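Local coordinates for protein glycerol Dehydrogenase (Unidentified, PDB 5XN8) that probably catalyses the NAD-dependent oxidation of glycerol to dihydroxyacetone, with a metal ion, here zinc, bound in its active site, at residues Q6-Y11 / D148-D153; Q13-S18 / M152-I157. One frame throughout, in Å; residues are numbered along the deposited sequence.

Contact 1 (Q6-Y11 / D148-D153); sequences QSPGKY and DMVVMD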
loop_
_atom_site.group_PDB
_atom_site.type_symbol
_atom_site.label_atom_id
_atom_site.label_comp_id
_atom_site.label_asym_id
_atom_site.label_seq_id
_atom_site.Cartn_x
_atom_site.Cartn_y
_atom_site.Cartn_z
ATOM N N GLN A 6 -6.296 -27.272 -26.648
ATOM C CA GLN A 6 -5.456 -28.231 -27.370
ATOM C C GLN A 6 -4.000 -27.808 -27.341
ATOM O O GLN A 6 -3.675 -26.660 -27.043
ATOM C CB GLN A 6 -5.968 -28.512 -28.794
ATOM C CG GLN A 6 -6.084 -27.327 -29.747
ATOM C CD GLN A 6 -6.685 -27.744 -31.082
ATOM O OE1 GLN A 6 -7.877 -28.096 -31.172
ATOM N NE2 GLN A 6 -5.861 -27.744 -32.124
ATOM N N SER A 7 -3.124 -28.769 -27.597
ATOM C CA SER A 7 -1.692 -28.567 -27.472
ATOM C C SER A 7 -0.933 -29.530 -28.377
ATOM O O SER A 7 -1.449 -30.605 -28.702
ATOM C CB SER A 7 -1.270 -28.781 -26.010
ATOM O OG SER A 7 0.089 -28.420 -25.780
ATOM N N PRO A 8 0.286 -29.147 -28.809
ATOM C CA PRO A 8 1.171 -30.160 -29.381
ATOM C C PRO A 8 1.591 -31.149 -28.296
ATOM O O PRO A 8 1.765 -30.743 -27.146
ATOM C CB PRO A 8 2.382 -29.339 -29.845
ATOM C CG PRO A 8 2.372 -28.143 -28.964
ATOM C CD PRO A 8 0.919 -27.817 -28.818
ATOM N N GLY A 9 1.737 -32.418 -28.660
ATOM C CA GLY A 9 2.134 -33.485 -27.726
ATOM C C GLY A 9 3.335 -33.152 -26.855
ATOM O O GLY A 9 3.290 -33.364 -25.646
ATOM N N LYS A 10 4.400 -32.631 -27.472
ATOM C CA LYS A 10 5.626 -32.246 -26.761
ATOM C C LYS A 10 6.223 -30.977 -27.356
ATOM O O LYS A 10 6.227 -30.797 -28.572
ATOM C CB LYS A 10 6.675 -33.365 -26.822
ATOM C CG LYS A 10 6.366 -34.568 -25.951
ATOM C CD LYS A 10 7.590 -35.421 -25.685
ATOM C CE LYS A 10 7.191 -36.791 -25.165
ATOM N NZ LYS A 10 6.577 -37.660 -26.215
ATOM N N TYR A 11 6.735 -30.106 -26.486
ATOM C CA TYR A 11 7.400 -28.875 -26.890
ATOM C C TYR A 11 8.785 -28.863 -26.244
ATOM O O TYR A 11 8.888 -28.926 -25.032
ATOM C CB TYR A 11 6.553 -27.668 -26.495
ATOM C CG TYR A 11 7.257 -26.341 -26.636
ATOM C CD1 TYR A 11 7.219 -25.624 -27.832
ATOM C CD2 TYR A 11 7.955 -25.788 -25.565
ATOM C CE1 TYR A 11 7.850 -24.409 -27.949
ATOM C CE2 TYR A 11 8.615 -24.582 -25.689
ATOM C CZ TYR A 11 8.548 -23.893 -26.886
ATOM O OH TYR A 11 9.198 -22.682 -27.011
ATOM N N ASP A 148 3.053 -33.150 -33.436
ATOM C CA ASP A 148 3.399 -34.084 -32.377
ATOM C C ASP A 148 4.606 -33.598 -31.577
ATOM O O ASP A 148 4.676 -33.838 -30.371
ATOM C CB ASP A 148 3.605 -35.494 -32.942
ATOM C CG ASP A 148 2.356 -36.019 -33.653
ATOM O OD1 ASP A 148 2.079 -35.538 -34.784
ATOM O OD2 ASP A 148 1.651 -36.888 -33.067
ATOM N N MET A 149 5.529 -32.890 -32.238
ATOM C CA MET A 149 6.663 -32.255 -31.560
ATOM C C MET A 149 6.948 -30.865 -32.114
ATOM O O MET A 149 6.786 -30.625 -33.317
ATOM C CB MET A 149 7.919 -33.100 -31.710
ATOM C CG MET A 149 7.939 -34.356 -30.863
ATOM S SD MET A 149 9.481 -35.270 -31.122
ATOM C CE MET A 149 10.625 -34.217 -30.248
ATOM N N VAL A 150 7.374 -29.963 -31.224
ATOM C CA VAL A 150 7.830 -28.621 -31.580
ATOM C C VAL A 150 9.204 -28.443 -30.942
ATOM O O VAL A 150 9.324 -28.505 -29.726
ATOM C CB VAL A 150 6.878 -27.520 -31.061
ATOM C CG1 VAL A 150 7.437 -26.129 -31.355
ATOM C CG2 VAL A 150 5.479 -27.681 -31.656
ATOM N N VAL A 151 10.232 -28.222 -31.763
ATOM C CA VAL A 151 11.616 -28.213 -31.299
ATOM C C VAL A 151 12.254 -26.854 -31.582
ATOM O O VAL A 151 12.407 -26.458 -32.743
ATOM C CB VAL A 151 12.434 -29.337 -31.962
ATOM C CG1 VAL A 151 13.786 -29.497 -31.275
ATOM C CG2 VAL A 151 11.656 -30.651 -31.923
ATOM N N MET A 152 12.643 -26.160 -30.515
ATOM C CA MET A 152 13.161 -24.803 -30.595
ATOM C C MET A 152 14.624 -24.811 -30.175
ATOM O O MET A 152 14.934 -24.882 -28.988
ATOM C CB MET A 152 12.340 -23.886 -29.680
ATOM C CG MET A 152 10.833 -23.956 -29.897
ATOM S SD MET A 152 10.319 -23.331 -31.508
ATOM C CE MET A 152 10.581 -21.578 -31.311
ATOM N N ASP A 153 15.524 -24.771 -31.156
ATOM C CA ASP A 153 16.951 -24.680 -30.882
ATOM C C ASP A 153 17.294 -23.209 -30.755
ATOM O O ASP A 153 17.392 -22.489 -31.759
ATOM C CB ASP A 153 17.792 -25.349 -31.983
ATOM C CG ASP A 153 19.261 -25.507 -31.582
ATOM O OD1 ASP A 153 19.783 -24.661 -30.826
ATOM O OD2 ASP A 153 19.891 -26.489 -32.011
#
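Lys-10 and Tyr-11 run parallel to Met-149 and Val-150, in register, with 4.7 Å between the CA atoms of Tyr-11 and Val-150. Two backbone bonds hold the start of this pairing. Lys-10 N donates to Asp-148 O at 3.2 Å, and Val-150 N donates to Lys-10 O at 3.0 Å. Lys-10 O also receives a CA-H...O contact from Met-149.

Tyr-11 and Val-150 carry most of the contact. Tyr-11 CG stands anti to the backbone N (chi1 169°), which swings the ring over toward Val-150 and Met-152, and it crosses both side chains obliquely. Tyr-11 CD1 meets Val-150 CG1 at 3.6 Å. One step further, Tyr-11 CE1 lies 3.6 Å from Met-152 CG. The other branch of Val-150 turns back to the proline ring, with Val-150 CG2 4.0 Å from Pro-8 CB.

The pairing joins strand 10-14, outermost in the chain's own parallel sheet, to strand 149-153, whose far side is lined by strand 111-115, where Asp-148 OD1 accepts from Val-111 N. This sheet belongs to the Rossmann-like nucleotide-binding domain of iron-containing alcohol dehydrogenases.

Helix 228-247 covers the face that bears Tyr-11 and Met-152; there the Tyr-11 ring meets that of Tyr-239, while its OH is hydrogen-bonded to Gln-13 OE1. On the face with Met-149, the Lys-10 chain leads away from the partner strand and NZ donates to Pro-144 O of the second subunit, a strand of which pairs antiparallel with Gln-6, Lys-10 and Tyr-11 and continues the sheet across the interface.

Contact 2 (Q13-S18 / M152-I157); sequences QGPDAS and MDTAII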
loop_
_atom_site.group_PDB
_atom_site.type_symbol
_atom_site.label_atom_id
_atom_site.label_comp_id
_atom_site.label_asym_id
_atom_site.label_seq_id
_atom_site.Cartn_x
_atom_site.Cartn_y
_atom_site.Cartn_z
ATOM N N GLN A 13 12.752 -27.111 -25.940
ATOM C CA GLN A 13 13.449 -25.835 -26.101
ATOM C C GLN A 13 14.753 -25.748 -25.320
ATOM O O GLN A 13 14.773 -25.991 -24.133
ATOM C CB GLN A 13 12.537 -24.686 -25.683
ATOM C CG GLN A 13 13.165 -23.315 -25.870
ATOM C CD GLN A 13 12.338 -22.236 -25.226
ATOM O OE1 GLN A 13 11.142 -22.124 -25.497
ATOM N NE2 GLN A 13 12.954 -21.456 -24.331
ATOM N N GLY A 14 15.821 -25.345 -26.002
ATOM C CA GLY A 14 17.119 -25.121 -25.363
ATOM C C GLY A 14 18.257 -25.084 -26.366
ATOM O O GLY A 14 18.032 -25.227 -27.570
ATOM N N PRO A 15 19.491 -24.890 -25.881
ATOM C CA PRO A 15 20.669 -25.015 -26.749
ATOM C C PRO A 15 20.769 -26.409 -27.362
ATOM O O PRO A 15 20.542 -27.396 -26.665
ATOM C CB PRO A 15 21.836 -24.764 -25.787
ATOM C CG PRO A 15 21.265 -23.876 -24.743
ATOM C CD PRO A 15 19.841 -24.337 -24.561
ATOM N N ASP A 16 21.071 -26.469 -28.658
ATOM C CA ASP A 16 21.291 -27.736 -29.383
ATOM C C ASP A 16 20.076 -28.683 -29.401
ATOM O O ASP A 16 20.237 -29.887 -29.542
ATOM C CB ASP A 16 22.527 -28.460 -28.839
ATOM C CG ASP A 16 23.766 -27.575 -28.828
ATOM O OD1 ASP A 16 24.142 -27.033 -29.894
ATOM O OD2 ASP A 16 24.366 -27.405 -27.744
ATOM N N ALA A 17 18.866 -28.140 -29.299
ATOM C CA ALA A 17 17.649 -28.953 -29.315
ATOM C C ALA A 17 17.428 -29.686 -30.639
ATOM O O ALA A 17 16.812 -30.750 -30.657
ATOM C CB ALA A 17 16.434 -28.104 -28.976
ATOM N N SER A 18 17.941 -29.143 -31.738
ATOM C CA SER A 18 17.793 -29.767 -33.057
ATOM C C SER A 18 18.638 -31.046 -33.229
ATOM O O SER A 18 18.370 -31.852 -34.130
ATOM C CB SER A 18 18.109 -28.760 -34.165
ATOM O OG SER A 18 19.360 -28.109 -33.970
ATOM N N MET A 152 12.643 -26.160 -30.515
ATOM C CA MET A 152 13.161 -24.803 -30.595
ATOM C C MET A 152 14.624 -24.811 -30.175
ATOM O O MET A 152 14.934 -24.882 -28.988
ATOM C CB MET A 152 12.340 -23.886 -29.680
ATOM C CG MET A 152 10.833 -23.956 -29.897
ATOM S SD MET A 152 10.319 -23.331 -31.508
ATOM C CE MET A 152 10.581 -21.578 -31.311
ATOM N N ASP A 153 15.524 -24.771 -31.156
ATOM C CA ASP A 153 16.951 -24.680 -30.882
ATOM C C ASP A 153 17.294 -23.209 -30.755
ATOM O O ASP A 153 17.392 -22.489 -31.759
ATOM C CB ASP A 153 17.792 -25.349 -31.983
ATOM C CG ASP A 153 19.261 -25.507 -31.582
ATOM O OD1 ASP A 153 19.783 -24.661 -30.826
ATOM O OD2 ASP A 153 19.891 -26.489 -32.011
ATOM N N THR A 154 17.492 -22.776 -29.514
ATOM C CA THR A 154 17.678 -21.362 -29.206
ATOM C C THR A 154 19.069 -20.839 -29.580
ATOM O O THR A 154 19.263 -19.632 -29.635
ATOM C CB THR A 154 17.428 -21.106 -27.710
ATOM O OG1 THR A 154 18.346 -21.887 -26.942
ATOM C CG2 THR A 154 15.985 -21.487 -27.334
ATOM N N ALA A 155 20.030 -21.733 -29.814
ATOM C CA ALA A 155 21.344 -21.351 -30.355
ATOM C C ALA A 155 21.232 -20.935 -31.818
ATOM O O ALA A 155 21.914 -20.004 -32.262
ATOM C CB ALA A 155 22.347 -22.493 -30.196
ATOM N N ILE A 156 20.369 -21.621 -32.560
ATOM C CA ILE A 156 20.088 -21.283 -33.969
ATOM C C ILE A 156 19.190 -20.044 -34.060
ATOM O O ILE A 156 19.443 -19.153 -34.860
ATOM C CB ILE A 156 19.440 -22.471 -34.719
ATOM C CG1 ILE A 156 20.398 -23.663 -34.742
ATOM C CG2 ILE A 156 19.032 -22.082 -36.141
ATOM C CD1 ILE A 156 19.773 -24.961 -35.192
ATOM N N ILE A 157 18.146 -20.000 -33.236
ATOM C CA ILE A 157 17.201 -18.873 -33.233
ATOM C C ILE A 157 17.875 -17.552 -32.838
ATOM O O ILE A 157 17.605 -16.519 -33.441
ATOM C CB ILE A 157 15.973 -19.170 -32.342
ATOM C CG1 ILE A 157 15.130 -20.292 -32.968
ATOM C CG2 ILE A 157 15.105 -17.927 -32.153
ATOM C CD1 ILE A 157 14.260 -21.043 -31.977
HETATM O O HOH W 1 22.422 -25.316 -32.172
#
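Asp-153 meets the turn 14-17 and Ser-18 after it with both carboxylate oxygens. Ser-18 OG donates to Asp-153 OD2 at 2.6 Å, on the anti lone pair of OD2, away from OD1. Ile-156 CD1 lies against the same Ser-18 OG. Ser-18 N adds a weak bond to Asp-153 OD2. Asp-16 N donates weakly to Asp-153 OD1 at 3.1 Å. Asp-153 CG is anti to its backbone N (chi1 -169°), which carries the carboxylate across to the turn.

Asp-153 OD1 also accepts from Ala-155 N, 3.1 Å away, and so caps helix 154-158. A water donates to Asp-153 OD2 and weakly to Asp-16 OD1. These donors would probably favour the charged carboxylate, although a second acid lies close by.

Gly-14 to Ala-17 form a type II turn that brings the donors round. Before it, Gly-14 N donates to Met-152 O at 3.1 Å, nearly straight at 163°. Gly-14 O receives Thr-154 N from above its carbonyl plane. Beside this pair, Gln-13 CG packs on Thr-154 CG2 at 3.7 Å, the two side chains crossing at about a right angle.

Further out, Glu-231 of helix 228-247 holds Thr-154 OG1 through OE2 and Gln-13 NE2 through its backbone O. The Ile-156 side chain reaches Thr-116, a likely NAD(+)-binding residue. The arrangement is that of an N-capped helix at the C-terminal end of a parallel strand, in a Rossmann-like sheet.

From the N terminus, 6-11 leads from the first strand, 3-6, through a loop into strand 10-14; 13-18 ends that strand, turns and starts helix 17-20. The chain then builds the rest of the parallel sheet and the 127-142 hairpin before returning as 148-157. Contact 1 closes the longer loop, at 136 residues; contact 2 closes one of 133. Because the pairing is parallel, the two closures cross rather than nest. Both tie strand 10-14 to strand 149-153, at successive levels, and contact 2 adds the helices that follow each strand. Met-152 and Asp-153 are common to both. Val-151 CG1 of contact 1 packs 3.3 Å from Ala-17 O of contact 2. Both contacts touch the second subunit.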